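Dermonecrotic toxin (Pasteurella multocida, PDB 2EBF) is a potent mitogen and osteolytic toxin that induces bone resorption and is associated with severe atrophic rhinitis in pigs, its C-terminal region being described here. Local coordinates at residues S266-F271 against N465-F470; P276-V281 against L431-K436; Y478-I483 against S504-S509; A172-F177 against D321-M326. All coordinates share one frame; numbering follows the deposited sequence.

Contact 1: S266-F271 against N465-F470; sequences SYEEMF and NSVPPF
One face of the Phe-271 ring is occupied by Val-467, whose CG1 stands 3.7 Å from the ring centroid and only 8° off its normal, a CH-pi contact almost over the centre. The other methyl, Val-467 CG2, lies 3.7 Å from Phe-271 CG, near the root of the ring, while Pro-468 CD approaches CE2 obliquely. The Tyr-267 ring also meets this valine obliquely, with Tyr-267 OH 3.7 Å from Val-467 CG1; this ring is stacked with Phe-305. Both aromatic side chains leave helix 267-273 with CG anti to the backbone N (chi1 175° in Tyr-267). Val-467, compact and branched at CB, sets CG1 against both rings and CG2 against the root of Phe-271 and the stem of Glu-268.

Glu-268, next to Tyr-267 in the helix, borders this apolar set: its CG packs 3.5 Å from Val-467 CG2, and a bend at chi2 then carries the carboxylate to the loop backbone. There Asn-465 N donates to Glu-268 OE2 at 2.9 Å, coming from well above the carboxylate plane. A water donates to Glu-268 OE2 at 2.8 Å and accepts from Val-467 N. At the start of the helix, Ser-266 is the N-cap, its OG accepting from Glu-269 N.

The loop 465-470 leads from strand 456-461 into helix 473-490, the first link of the beta-alpha-beta crossover that ends in parallel strand 498-502. Glutamate suits its place because it combines an apolar stem with an acceptor for loop amides, one bound directly and one through water; the likely negative charge would strengthen both links.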
loop_
_atom_site.group_PDB
_atom_site.type_symbol
_atom_site.label_atom_id
_atom_site.label_comp_id
_atom_site.label_asym_id
_atom_site.label_seq_id
_atom_site.Cartn_x
_atom_site.Cartn_y
_atom_site.Cartn_z
ATOM N N SER A 266 15.818 1.436 16.281
ATOM C CA SER A 266 15.661 0.711 15.031
ATOM C C SER A 266 17.002 0.568 14.319
ATOM O O SER A 266 17.906 1.396 14.487
ATOM C CB SER A 266 14.636 1.410 14.134
ATOM O OG SER A 266 15.139 2.642 13.648
ATOM N N TYR A 267 17.127 -0.503 13.544
ATOM C CA TYR A 267 18.297 -0.749 12.713
ATOM C C TYR A 267 18.756 0.515 11.988
ATOM O O TYR A 267 19.932 0.877 12.034
ATOM C CB TYR A 267 17.976 -1.848 11.694
ATOM C CG TYR A 267 19.071 -2.113 10.690
ATOM C CD1 TYR A 267 18.795 -2.153 9.327
ATOM C CD2 TYR A 267 20.381 -2.332 11.104
ATOM C CE1 TYR A 267 19.801 -2.407 8.401
ATOM C CE2 TYR A 267 21.392 -2.581 10.192
ATOM C CZ TYR A 267 21.104 -2.617 8.849
ATOM O OH TYR A 267 22.119 -2.863 7.951
ATOM N N GLU A 268 17.812 1.185 11.331
ATOM C CA GLU A 268 18.114 2.355 10.505
ATOM C C GLU A 268 18.526 3.565 11.328
ATOM O O GLU A 268 19.388 4.344 10.907
ATOM C CB GLU A 268 16.919 2.708 9.615
ATOM C CG GLU A 268 16.614 1.666 8.544
ATOM C CD GLU A 268 15.538 0.674 8.961
ATOM O OE1 GLU A 268 15.158 0.647 10.156
ATOM O OE2 GLU A 268 15.066 -0.079 8.077
ATOM N N GLU A 269 17.909 3.724 12.494
ATOM C CA GLU A 269 18.295 4.783 13.414
ATOM C C GLU A 269 19.762 4.632 13.815
ATOM O O GLU A 269 20.535 5.595 13.779
ATOM C CB GLU A 269 17.413 4.768 14.656
ATOM C CG GLU A 269 17.901 5.724 15.739
ATOM C CD GLU A 269 17.100 5.645 17.010
ATOM O OE1 GLU A 269 17.538 6.233 18.016
ATOM O OE2 GLU A 269 16.034 5.003 17.015
ATOM N N MET A 270 20.141 3.414 14.192
ATOM C CA MET A 270 21.514 3.134 14.582
ATOM C C MET A 270 22.488 3.323 13.426
ATOM O O MET A 270 23.548 3.924 13.603
ATOM C CB MET A 270 21.630 1.725 15.148
ATOM C CG MET A 270 20.876 1.544 16.434
ATOM S SD MET A 270 21.353 -0.002 17.209
ATOM C CE MET A 270 20.445 0.116 18.743
ATOM N N PHE A 271 22.119 2.830 12.247
ATOM C CA PHE A 271 22.982 2.909 11.070
ATOM C C PHE A 271 23.358 4.342 10.692
ATOM O O PHE A 271 24.498 4.605 10.303
ATOM C CB PHE A 271 22.334 2.216 9.873
ATOM C CG PHE A 271 23.178 2.236 8.629
ATOM C CD1 PHE A 271 24.046 1.184 8.346
ATOM C CD2 PHE A 271 23.110 3.304 7.741
ATOM C CE1 PHE A 271 24.829 1.194 7.196
ATOM C CE2 PHE A 271 23.892 3.328 6.586
ATOM C CZ PHE A 271 24.754 2.264 6.315
ATOM N N ASN A 465 13.386 1.179 6.141
ATOM C CA ASN A 465 13.841 0.690 4.823
ATOM C C ASN A 465 14.825 1.654 4.135
ATOM O O ASN A 465 14.983 1.633 2.906
ATOM C CB ASN A 465 12.635 0.378 3.915
ATOM C CG ASN A 465 12.887 -0.786 2.955
ATOM O OD1 ASN A 465 12.061 -1.071 2.067
ATOM N ND2 ASN A 465 14.004 -1.472 3.131
ATOM N N SER A 466 15.493 2.485 4.940
ATOM C CA SER A 466 16.352 3.560 4.421
ATOM C C SER A 466 17.842 3.227 4.294
ATOM O O SER A 466 18.619 4.051 3.790
ATOM C CB SER A 466 16.181 4.820 5.268
ATOM O OG SER A 466 16.629 4.601 6.592
ATOM N N VAL A 467 18.238 2.034 4.735
ATOM C CA VAL A 467 19.646 1.619 4.709
ATOM C C VAL A 467 19.984 0.934 3.379
ATOM O O VAL A 467 19.241 0.065 2.924
ATOM C CB VAL A 467 19.981 0.707 5.922
ATOM C CG1 VAL A 467 21.397 0.108 5.825
ATOM C CG2 VAL A 467 19.833 1.486 7.213
ATOM N N PRO A 468 21.099 1.337 2.739
ATOM C CA PRO A 468 21.547 0.674 1.509
ATOM C C PRO A 468 21.879 -0.819 1.734
ATOM O O PRO A 468 22.019 -1.245 2.881
ATOM C CB PRO A 468 22.788 1.485 1.103
ATOM C CG PRO A 468 23.226 2.166 2.356
ATOM C CD PRO A 468 21.987 2.450 3.121
ATOM N N PRO A 469 22.016 -1.612 0.652
ATOM C CA PRO A 469 22.007 -1.203 -0.750
ATOM C C PRO A 469 20.612 -0.982 -1.324
ATOM O O PRO A 469 19.678 -1.732 -1.018
ATOM C CB PRO A 469 22.696 -2.368 -1.458
ATOM C CG PRO A 469 22.410 -3.551 -0.607
ATOM C CD PRO A 469 22.207 -3.067 0.799
ATOM N N PHE A 470 20.490 0.055 -2.149
ATOM C CA PHE A 470 19.292 0.289 -2.940
ATOM C C PHE A 470 19.473 -0.352 -4.321
ATOM O O PHE A 470 19.352 0.312 -5.350
ATOM C CB PHE A 470 19.018 1.794 -3.056
ATOM C CG PHE A 470 18.409 2.402 -1.818
ATOM C CD1 PHE A 470 17.024 2.524 -1.696
ATOM C CD2 PHE A 470 19.214 2.850 -0.775
ATOM C CE1 PHE A 470 16.452 3.089 -0.540
ATOM C CE2 PHE A 470 18.654 3.415 0.376
ATOM C CZ PHE A 470 17.272 3.530 0.493
HETATM O O HOH W 1 16.747 -0.350 5.815
#

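Contact 2: P276-V281 against L431-K436; sequences PYSNQV and LFNLDK
A Schellman motif ends helix 425-434, and its last turn is what Tyr-277 of the 276-281 loop packs against. Gly-437 N bonds to Phe-432 O and Lys-436 N to Asn-433 O, with Lys-436 as the C-prime residue in the positive-phi conformation (phi 49°). That twist presents the backbone of Lys-436 to the tyrosine: its CA lies 3.8 Å from the centroid of the Tyr-277 ring over one face, a CH-pi contact displaced toward the rim.

The lysine side chain continues over the same face, running alongside the tyrosine in the same direction. A bend at chi2 (98°) follows Lys-436 CG, which is 3.6 Å from Tyr-277 CZ, and the remaining chain leads its amine away from the ring. Lysine suits this exposed spot, since its methylenes can cover an aromatic surface while the charged end stays at the surface. At the base of the tyrosine, Tyr-277 CB is 3.8 Å from Phe-432 O, the oxygen that also takes the Schellman bond.

Beyond the ring, Ser-278 CB rests 4.0 Å from Phe-432 CB, and the small serine lets the loop come close to the helix beside Asn-433. Its hydroxyl serves the loop itself, bonded to Ser-273 O and Ser-275 N. The Phe-432 ring turns away to a cation-pi contact with Arg-444, and the Asp-435 carboxylate bonds to the backbone amides of Phe-443 and Arg-444, tying the helix end to helix 442-452.

The whole is a surface contact in the C2 region, in which an aromatic loop residue covers a Schellman C-terminus.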
loop_
_atom_site.group_PDB
_atom_site.type_symbol
_atom_site.label_atom_id
_atom_site.label_comp_id
_atom_site.label_asym_id
_atom_site.label_seq_id
_atom_site.Cartn_x
_atom_site.Cartn_y
_atom_site.Cartn_z
ATOM N N PRO A 276 32.231 5.634 11.953
ATOM C CA PRO A 276 33.484 6.347 12.252
ATOM C C PRO A 276 33.349 7.875 12.241
ATOM O O PRO A 276 34.093 8.553 12.952
ATOM C CB PRO A 276 34.441 5.882 11.140
ATOM C CG PRO A 276 33.567 5.237 10.093
ATOM C CD PRO A 276 32.414 4.668 10.852
ATOM N N TYR A 277 32.400 8.399 11.460
ATOM C CA TYR A 277 32.171 9.847 11.365
ATOM C C TYR A 277 31.673 10.459 12.672
ATOM O O TYR A 277 32.001 11.603 12.988
ATOM C CB TYR A 277 31.166 10.176 10.261
ATOM C CG TYR A 277 31.585 9.785 8.865
ATOM C CD1 TYR A 277 30.724 9.052 8.048
ATOM C CD2 TYR A 277 32.829 10.156 8.351
ATOM C CE1 TYR A 277 31.089 8.695 6.753
ATOM C CE2 TYR A 277 33.206 9.801 7.055
ATOM C CZ TYR A 277 32.331 9.070 6.266
ATOM O OH TYR A 277 32.689 8.713 4.985
ATOM N N SER A 278 30.871 9.700 13.413
ATOM C CA SER A 278 30.278 10.177 14.659
ATOM C C SER A 278 30.898 9.509 15.881
ATOM O O SER A 278 30.663 9.934 17.016
ATOM C CB SER A 278 28.766 9.934 14.653
ATOM O OG SER A 278 28.478 8.555 14.528
ATOM N N ASN A 279 31.684 8.462 15.641
ATOM C CA ASN A 279 32.207 7.633 16.716
ATOM C C ASN A 279 33.694 7.308 16.581
ATOM O O ASN A 279 34.076 6.322 15.953
ATOM C CB ASN A 279 31.373 6.354 16.855
ATOM C CG ASN A 279 29.910 6.641 17.130
ATOM O OD1 ASN A 279 29.518 6.957 18.254
ATOM N ND2 ASN A 279 29.097 6.543 16.095
ATOM N N GLN A 280 34.525 8.151 17.180
ATOM C CA GLN A 280 35.962 7.926 17.183
ATOM C C GLN A 280 36.528 8.084 18.588
ATOM O O GLN A 280 35.936 8.766 19.427
ATOM C CB GLN A 280 36.671 8.858 16.187
ATOM C CG GLN A 280 36.533 10.354 16.468
ATOM C CD GLN A 280 35.333 10.986 15.782
ATOM O OE1 GLN A 280 34.927 10.562 14.700
ATOM N NE2 GLN A 280 34.772 12.020 16.403
ATOM N N VAL A 281 37.662 7.434 18.845
ATOM C CA VAL A 281 38.380 7.621 20.106
ATOM C C VAL A 281 38.631 9.121 20.327
ATOM O O VAL A 281 39.193 9.799 19.462
ATOM C CB VAL A 281 39.714 6.813 20.154
ATOM C CG1 VAL A 281 40.451 7.062 21.462
ATOM C CG2 VAL A 281 39.448 5.314 19.973
ATOM N N LEU A 431 23.807 14.351 12.108
ATOM C CA LEU A 431 24.469 15.449 11.382
ATOM C C LEU A 431 25.947 15.171 11.117
ATOM O O LEU A 431 26.430 15.409 10.008
ATOM C CB LEU A 431 24.299 16.794 12.097
ATOM C CG LEU A 431 22.882 17.381 12.176
ATOM C CD1 LEU A 431 22.860 18.593 13.094
ATOM C CD2 LEU A 431 22.312 17.739 10.799
ATOM N N PHE A 432 26.657 14.654 12.125
ATOM C CA PHE A 432 28.057 14.263 11.952
ATOM C C PHE A 432 28.224 13.266 10.824
ATOM O O PHE A 432 29.163 13.368 10.031
ATOM C CB PHE A 432 28.639 13.670 13.239
ATOM C CG PHE A 432 29.290 14.678 14.123
ATOM C CD1 PHE A 432 28.918 14.793 15.453
ATOM C CD2 PHE A 432 30.265 15.538 13.617
ATOM C CE1 PHE A 432 29.521 15.735 16.282
ATOM C CE2 PHE A 432 30.872 16.492 14.434
ATOM C CZ PHE A 432 30.504 16.583 15.773
ATOM N N ASN A 433 27.310 12.298 10.764
ATOM C CA ASN A 433 27.310 11.315 9.702
ATOM C C ASN A 433 27.071 11.932 8.336
ATOM O O ASN A 433 27.822 11.663 7.396
ATOM C CB ASN A 433 26.280 10.236 9.990
ATOM C CG ASN A 433 26.819 9.174 10.892
ATOM O OD1 ASN A 433 26.856 9.328 12.113
ATOM N ND2 ASN A 433 27.257 8.079 10.295
ATOM N N LEU A 434 26.030 12.760 8.238
ATOM C CA LEU A 434 25.720 13.501 7.012
ATOM C C LEU A 434 26.872 14.382 6.531
ATOM O O LEU A 434 27.156 14.442 5.332
ATOM C CB LEU A 434 24.471 14.366 7.212
ATOM C CG LEU A 434 23.101 13.689 7.170
ATOM C CD1 LEU A 434 21.999 14.714 7.387
ATOM C CD2 LEU A 434 22.900 12.941 5.847
ATOM N N ASP A 435 27.524 15.066 7.470
ATOM C CA ASP A 435 28.616 15.980 7.149
ATOM C C ASP A 435 29.982 15.289 7.109
ATOM O O ASP A 435 31.020 15.956 7.093
ATOM C CB ASP A 435 28.622 17.161 8.130
ATOM C CG ASP A 435 27.501 18.158 7.856
ATOM O OD1 ASP A 435 27.035 18.815 8.811
ATOM O OD2 ASP A 435 27.087 18.286 6.685
ATOM N N LYS A 436 29.971 13.954 7.070
ATOM C CA LYS A 436 31.190 13.139 7.089
ATOM C C LYS A 436 32.168 13.535 8.207
ATOM O O LYS A 436 33.382 13.597 7.989
ATOM C CB LYS A 436 31.891 13.159 5.722
ATOM C CG LYS A 436 31.353 12.161 4.712
ATOM C CD LYS A 436 30.377 12.790 3.743
ATOM C CE LYS A 436 29.939 11.771 2.689
ATOM N NZ LYS A 436 29.217 12.405 1.542
#

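Contact 3: Y478-I483 against S504-S509; sequences YYKGNI and SSLLNS
Lys-480 and Leu-506 run antiparallel, alongside one another, the lysine reaching from helix 473-490 toward the loop beyond helix 504-507 while the leucine extends back toward the CB and CG of the lysine. The setting is a beta-alpha-beta crossover: helix 473-490 joins the parallel strands 456-461 and 498-502, and the short helix 504-507 follows the second of them.

A chi1 of 179° and extended torsions beyond it straighten the lysine, which spends its whole length on the crossing. Leu-506 CD2 lies 3.8 Å from Lys-480 CB and touches CG as well, so aliphatic carbon meets aliphatic carbon near the helix. Farther out, Lys-480 CE passes 3.5 Å from Leu-506 O and runs equally near Ser-505 O. Lysine suits this buried place because it joins an apolar stem to a donor that can serve backbone oxygens.

Ile-483, one turn along the helix, lies across Leu-506, nearly perpendicular, with the two CD1 methyls 3.8 Å apart. The same isoleucine methyl also lies over one face of the Tyr-479 ring, offset toward its rim, and Leu-506 CD2 approaches that ring obliquely at 4.3 Å from Tyr-479 CE2. The branched leucine can thus meet all three helix side chains, using CD1 for one and CD2 for the other two.

The buried amine has several acceptors: Thr-510 OG1 and, weakly, Met-517 O and Pro-518 O, which would help to stabilise a positive charge. Across the contact itself, Lys-480 NZ donates to Asn-508 O at 2.8 Å, at a C=O...N angle of 147° and tilted 19° from the carbonyl plane.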
loop_
_atom_site.group_PDB
_atom_site.type_symbol
_atom_site.label_atom_id
_atom_site.label_comp_id
_atom_site.label_asym_id
_atom_site.label_seq_id
_atom_site.Cartn_x
_atom_site.Cartn_y
_atom_site.Cartn_z
ATOM N N TYR A 478 9.491 2.207 -2.491
ATOM C CA TYR A 478 8.931 2.197 -1.149
ATOM C C TYR A 478 9.457 3.383 -0.355
ATOM O O TYR A 478 8.687 4.129 0.241
ATOM C CB TYR A 478 9.248 0.878 -0.400
ATOM C CG TYR A 478 8.811 0.923 1.063
ATOM C CD1 TYR A 478 9.684 1.363 2.067
ATOM C CD2 TYR A 478 7.519 0.558 1.432
ATOM C CE1 TYR A 478 9.271 1.424 3.406
ATOM C CE2 TYR A 478 7.105 0.609 2.753
ATOM C CZ TYR A 478 7.981 1.041 3.731
ATOM O OH TYR A 478 7.558 1.092 5.048
ATOM N N TYR A 479 10.778 3.540 -0.354
ATOM C CA TYR A 479 11.439 4.597 0.403
ATOM C C TYR A 479 11.053 5.989 -0.121
ATOM O O TYR A 479 10.693 6.873 0.651
ATOM C CB TYR A 479 12.954 4.371 0.370
ATOM C CG TYR A 479 13.757 5.465 1.015
ATOM C CD1 TYR A 479 13.751 5.636 2.396
ATOM C CD2 TYR A 479 14.523 6.335 0.241
ATOM C CE1 TYR A 479 14.489 6.648 2.992
ATOM C CE2 TYR A 479 15.266 7.352 0.829
ATOM C CZ TYR A 479 15.238 7.501 2.206
ATOM O OH TYR A 479 15.976 8.508 2.794
ATOM N N LYS A 480 11.105 6.162 -1.440
ATOM C CA LYS A 480 10.749 7.438 -2.056
ATOM C C LYS A 480 9.288 7.800 -1.792
ATOM O O LYS A 480 8.965 8.960 -1.527
ATOM C CB LYS A 480 11.003 7.386 -3.558
ATOM C CG LYS A 480 10.633 8.673 -4.289
ATOM C CD LYS A 480 10.897 8.509 -5.769
ATOM C CE LYS A 480 10.741 9.820 -6.502
ATOM N NZ LYS A 480 10.838 9.615 -7.981
ATOM N N GLY A 481 8.414 6.800 -1.875
ATOM C CA GLY A 481 6.984 7.013 -1.698
ATOM C C GLY A 481 6.643 7.583 -0.342
ATOM O O GLY A 481 5.804 8.475 -0.239
ATOM N N ASN A 482 7.289 7.074 0.702
ATOM C CA ASN A 482 7.036 7.570 2.060
ATOM C C ASN A 482 7.494 9.019 2.271
ATOM O O ASN A 482 6.885 9.780 3.035
ATOM C CB ASN A 482 7.689 6.652 3.092
ATOM C CG ASN A 482 7.023 5.278 3.172
ATOM O OD1 ASN A 482 7.653 4.304 3.599
ATOM N ND2 ASN A 482 5.754 5.194 2.772
ATOM N N ILE A 483 8.570 9.398 1.595
ATOM C CA ILE A 483 9.079 10.768 1.673
ATOM C C ILE A 483 8.147 11.731 0.934
ATOM O O ILE A 483 7.794 12.782 1.442
ATOM C CB ILE A 483 10.524 10.845 1.134
ATOM C CG1 ILE A 483 11.437 10.039 2.061
ATOM C CG2 ILE A 483 10.997 12.313 1.018
ATOM C CD1 ILE A 483 12.883 10.007 1.658
ATOM N N SER A 504 19.024 13.240 -5.653
ATOM C CA SER A 504 18.463 13.351 -7.012
ATOM C C SER A 504 17.420 12.279 -7.349
ATOM O O SER A 504 16.450 12.550 -8.062
ATOM C CB SER A 504 19.574 13.390 -8.060
ATOM O OG SER A 504 20.181 14.681 -8.063
ATOM N N SER A 505 17.602 11.082 -6.801
ATOM C CA SER A 505 16.626 9.989 -6.935
ATOM C C SER A 505 15.235 10.294 -6.345
ATOM O O SER A 505 14.254 9.597 -6.641
ATOM C CB SER A 505 17.185 8.719 -6.298
ATOM O OG SER A 505 17.321 8.870 -4.896
ATOM N N LEU A 506 15.147 11.318 -5.500
ATOM C CA LEU A 506 13.864 11.684 -4.901
ATOM C C LEU A 506 13.229 12.853 -5.645
ATOM O O LEU A 506 12.007 12.976 -5.696
ATOM C CB LEU A 506 14.037 12.029 -3.412
ATOM C CG LEU A 506 14.717 10.976 -2.521
ATOM C CD1 LEU A 506 14.914 11.519 -1.112
ATOM C CD2 LEU A 506 13.922 9.649 -2.489
ATOM N N LEU A 507 14.080 13.695 -6.222
ATOM C CA LEU A 507 13.678 14.967 -6.822
ATOM C C LEU A 507 12.752 14.821 -8.016
ATOM O O LEU A 507 11.642 15.353 -8.006
ATOM C CB LEU A 507 14.923 15.754 -7.249
ATOM C CG LEU A 507 15.859 16.234 -6.134
ATOM C CD1 LEU A 507 17.122 16.848 -6.711
ATOM C CD2 LEU A 507 15.138 17.242 -5.276
ATOM N N ASN A 508 13.242 14.124 -9.045
ATOM C CA ASN A 508 12.522 13.904 -10.300
ATOM C C ASN A 508 12.019 12.466 -10.427
ATOM O O ASN A 508 12.078 11.701 -9.458
ATOM C CB ASN A 508 13.421 14.273 -11.490
ATOM C CG ASN A 508 13.572 15.784 -11.656
ATOM O OD1 ASN A 508 12.581 16.526 -11.665
ATOM N ND2 ASN A 508 14.812 16.244 -11.787
ATOM N N SER A 509 11.527 12.099 -11.610
ATOM C CA SER A 509 10.866 10.807 -11.789
ATOM C C SER A 509 11.830 9.644 -11.692
ATOM O O SER A 509 13.027 9.796 -11.940
ATOM C CB SER A 509 10.074 10.748 -13.101
ATOM O OG SER A 509 9.078 11.761 -13.136
#

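Contact 4: A172-F177 against D321-M326; sequences ADLIRF and DRLSLM
A thioether lies over an aromatic face here: Met-326 SD stands 4.5 Å from the centroid of the Phe-177 ring, a Met-aromatic contact. The CG methylene of Met-326 comes closer, 4.0 Å from the centroid of the Phe-177 ring, and makes a CH-pi contact offset toward the rim. Methionine suits the position because its unbranched chain can bend at chi2 (58°) and follow the ring, bringing Met-326 CE to 4.0 Å from Phe-177 CD1. Around the ring's edge, near its plane, Leu-323 CD2 sits 3.9 Å from Phe-177 CD2.

The contact is helix-helix packing: helices 171-180 and 312-333 cross in a broadly antiparallel sense, their local axes 137° apart and 10.6 Å at closest approach. The large phenylalanine spans this separation and reaches the backbone of its neighbour, where Phe-177 CE2 is 3.7 Å from Arg-322 O. Leu-174, one turn earlier, rests CD2 against both Leu-323 O and Met-326 CG, 3.9 Å from the latter.

Of the Arg-322 side chain, CB is what meets the ring, 4.0 Å from Phe-177 CZ. Bends at chi2 and chi3 send its guanidinium to salt bridges with Asp-464 and Asp-181, which would help to compensate its buried positive charge.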
loop_
_atom_site.group_PDB
_atom_site.type_symbol
_atom_site.label_atom_id
_atom_site.label_comp_id
_atom_site.label_asym_id
_atom_site.label_seq_id
_atom_site.Cartn_x
_atom_site.Cartn_y
_atom_site.Cartn_z
ATOM N N ALA A 172 0.224 -8.268 -8.378
ATOM C CA ALA A 172 1.473 -8.783 -8.918
ATOM C C ALA A 172 2.669 -7.957 -8.423
ATOM O O ALA A 172 3.683 -8.500 -7.966
ATOM C CB ALA A 172 1.431 -8.804 -10.463
ATOM N N ASP A 173 2.545 -6.639 -8.520
ATOM C CA ASP A 173 3.634 -5.754 -8.121
ATOM C C ASP A 173 3.849 -5.757 -6.601
ATOM O O ASP A 173 4.976 -5.615 -6.145
ATOM C CB ASP A 173 3.397 -4.340 -8.644
ATOM C CG ASP A 173 3.652 -4.216 -10.132
ATOM O OD1 ASP A 173 4.550 -4.913 -10.666
ATOM O OD2 ASP A 173 2.948 -3.418 -10.770
ATOM N N LEU A 174 2.781 -5.915 -5.823
ATOM C CA LEU A 174 2.939 -6.022 -4.358
ATOM C C LEU A 174 3.644 -7.341 -3.990
ATOM O O LEU A 174 4.435 -7.392 -3.041
ATOM C CB LEU A 174 1.612 -5.832 -3.614
ATOM C CG LEU A 174 1.148 -4.372 -3.448
ATOM C CD1 LEU A 174 -0.369 -4.262 -3.287
ATOM C CD2 LEU A 174 1.860 -3.671 -2.283
ATOM N N ILE A 175 3.386 -8.394 -4.771
ATOM C CA ILE A 175 4.141 -9.646 -4.634
ATOM C C ILE A 175 5.619 -9.420 -4.972
ATOM O O ILE A 175 6.491 -9.878 -4.239
ATOM C CB ILE A 175 3.544 -10.794 -5.501
ATOM C CG1 ILE A 175 2.211 -11.268 -4.907
ATOM C CG2 ILE A 175 4.548 -11.960 -5.660
ATOM C CD1 ILE A 175 1.378 -12.168 -5.865
ATOM N N ARG A 176 5.900 -8.708 -6.066
ATOM C CA ARG A 176 7.293 -8.430 -6.441
ATOM C C ARG A 176 8.033 -7.674 -5.330
ATOM O O ARG A 176 9.180 -8.001 -5.007
ATOM C CB ARG A 176 7.371 -7.666 -7.765
ATOM C CG ARG A 176 6.744 -8.402 -8.932
ATOM C CD ARG A 176 6.991 -7.648 -10.224
ATOM N NE ARG A 176 6.731 -8.461 -11.408
ATOM C CZ ARG A 176 5.660 -8.349 -12.188
ATOM N NH1 ARG A 176 4.717 -7.450 -11.931
ATOM N NH2 ARG A 176 5.547 -9.137 -13.252
ATOM N N PHE A 177 7.367 -6.674 -4.751
ATOM C CA PHE A 177 7.901 -5.953 -3.587
ATOM C C PHE A 177 8.219 -6.900 -2.429
ATOM O O PHE A 177 9.311 -6.840 -1.863
ATOM C CB PHE A 177 6.921 -4.857 -3.135
ATOM C CG PHE A 177 7.244 -4.259 -1.774
ATOM C CD1 PHE A 177 8.385 -3.490 -1.592
ATOM C CD2 PHE A 177 6.394 -4.472 -0.692
ATOM C CE1 PHE A 177 8.692 -2.943 -0.347
ATOM C CE2 PHE A 177 6.677 -3.921 0.556
ATOM C CZ PHE A 177 7.831 -3.157 0.729
ATOM N N ASP A 321 2.875 -3.269 7.883
ATOM C CA ASP A 321 3.032 -1.830 7.640
ATOM C C ASP A 321 3.666 -1.536 6.285
ATOM O O ASP A 321 3.221 -0.640 5.578
ATOM C CB ASP A 321 3.852 -1.163 8.750
ATOM C CG ASP A 321 3.069 -1.019 10.045
ATOM O OD1 ASP A 321 1.873 -1.375 10.062
ATOM O OD2 ASP A 321 3.644 -0.546 11.052
ATOM N N ARG A 322 4.716 -2.274 5.939
ATOM C CA ARG A 322 5.420 -2.053 4.675
ATOM C C ARG A 322 4.507 -2.338 3.485
ATOM O O ARG A 322 4.502 -1.597 2.508
ATOM C CB ARG A 322 6.678 -2.911 4.571
ATOM C CG ARG A 322 7.691 -2.658 5.673
ATOM C CD ARG A 322 8.945 -1.993 5.204
ATOM N NE ARG A 322 9.977 -2.953 4.842
ATOM C CZ ARG A 322 11.167 -3.093 5.429
ATOM N NH1 ARG A 322 11.547 -2.347 6.463
ATOM N NH2 ARG A 322 11.989 -4.017 4.963
ATOM N N LEU A 323 3.729 -3.409 3.563
ATOM C CA LEU A 323 2.812 -3.710 2.461
ATOM C C LEU A 323 1.735 -2.643 2.309
ATOM O O LEU A 323 1.416 -2.231 1.198
ATOM C CB LEU A 323 2.190 -5.096 2.627
ATOM C CG LEU A 323 3.194 -6.220 2.384
ATOM C CD1 LEU A 323 2.708 -7.475 3.057
ATOM C CD2 LEU A 323 3.408 -6.419 0.858
ATOM N N SER A 324 1.179 -2.196 3.431
ATOM C CA SER A 324 0.187 -1.133 3.406
ATOM C C SER A 324 0.769 0.176 2.888
ATOM O O SER A 324 0.091 0.899 2.180
ATOM C CB SER A 324 -0.393 -0.888 4.806
ATOM O OG SER A 324 -1.035 -2.063 5.290
ATOM N N LEU A 325 1.998 0.504 3.267
ATOM C CA LEU A 325 2.601 1.760 2.806
ATOM C C LEU A 325 2.928 1.721 1.321
ATOM O O LEU A 325 2.696 2.699 0.610
ATOM C CB LEU A 325 3.845 2.129 3.625
ATOM C CG LEU A 325 3.570 2.512 5.086
ATOM C CD1 LEU A 325 4.877 2.696 5.854
ATOM C CD2 LEU A 325 2.710 3.771 5.190
ATOM N N MET A 326 3.460 0.588 0.868
ATOM C CA MET A 326 3.751 0.370 -0.559
ATOM C C MET A 326 2.508 0.504 -1.426
ATOM O O MET A 326 2.539 1.124 -2.491
ATOM C CB MET A 326 4.394 -1.001 -0.764
ATOM C CG MET A 326 4.927 -1.244 -2.188
ATOM S SD MET A 326 6.142 0.006 -2.664
ATOM C CE MET A 326 6.849 -0.812 -4.106
#

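Contacts 1, 3 and 4 form a continuous group, their centres 16 to 18 Å apart, with helix 473-490 at the junction. Ser-466 CB of contact 1 touches Tyr-479 CE1 of contact 3 at 3.4 Å, and Tyr-478 CD2 of contact 3 packs 3.8 Å from Phe-177 CZ of contact 4. Asp-464 links them further, bonding to both Tyr-478 OH and Arg-322. Contact 2 is peripheral: its centre lies 16 Å from that of contact 1 but 34 Å from that of contact 4. The helix 312-333 of contact 4 also begins at Arg-312 of a glycan pocket. The phosphonate pocket, Gly-624 to Ser-628, belongs instead to the C3 region and includes none of the contacting residues.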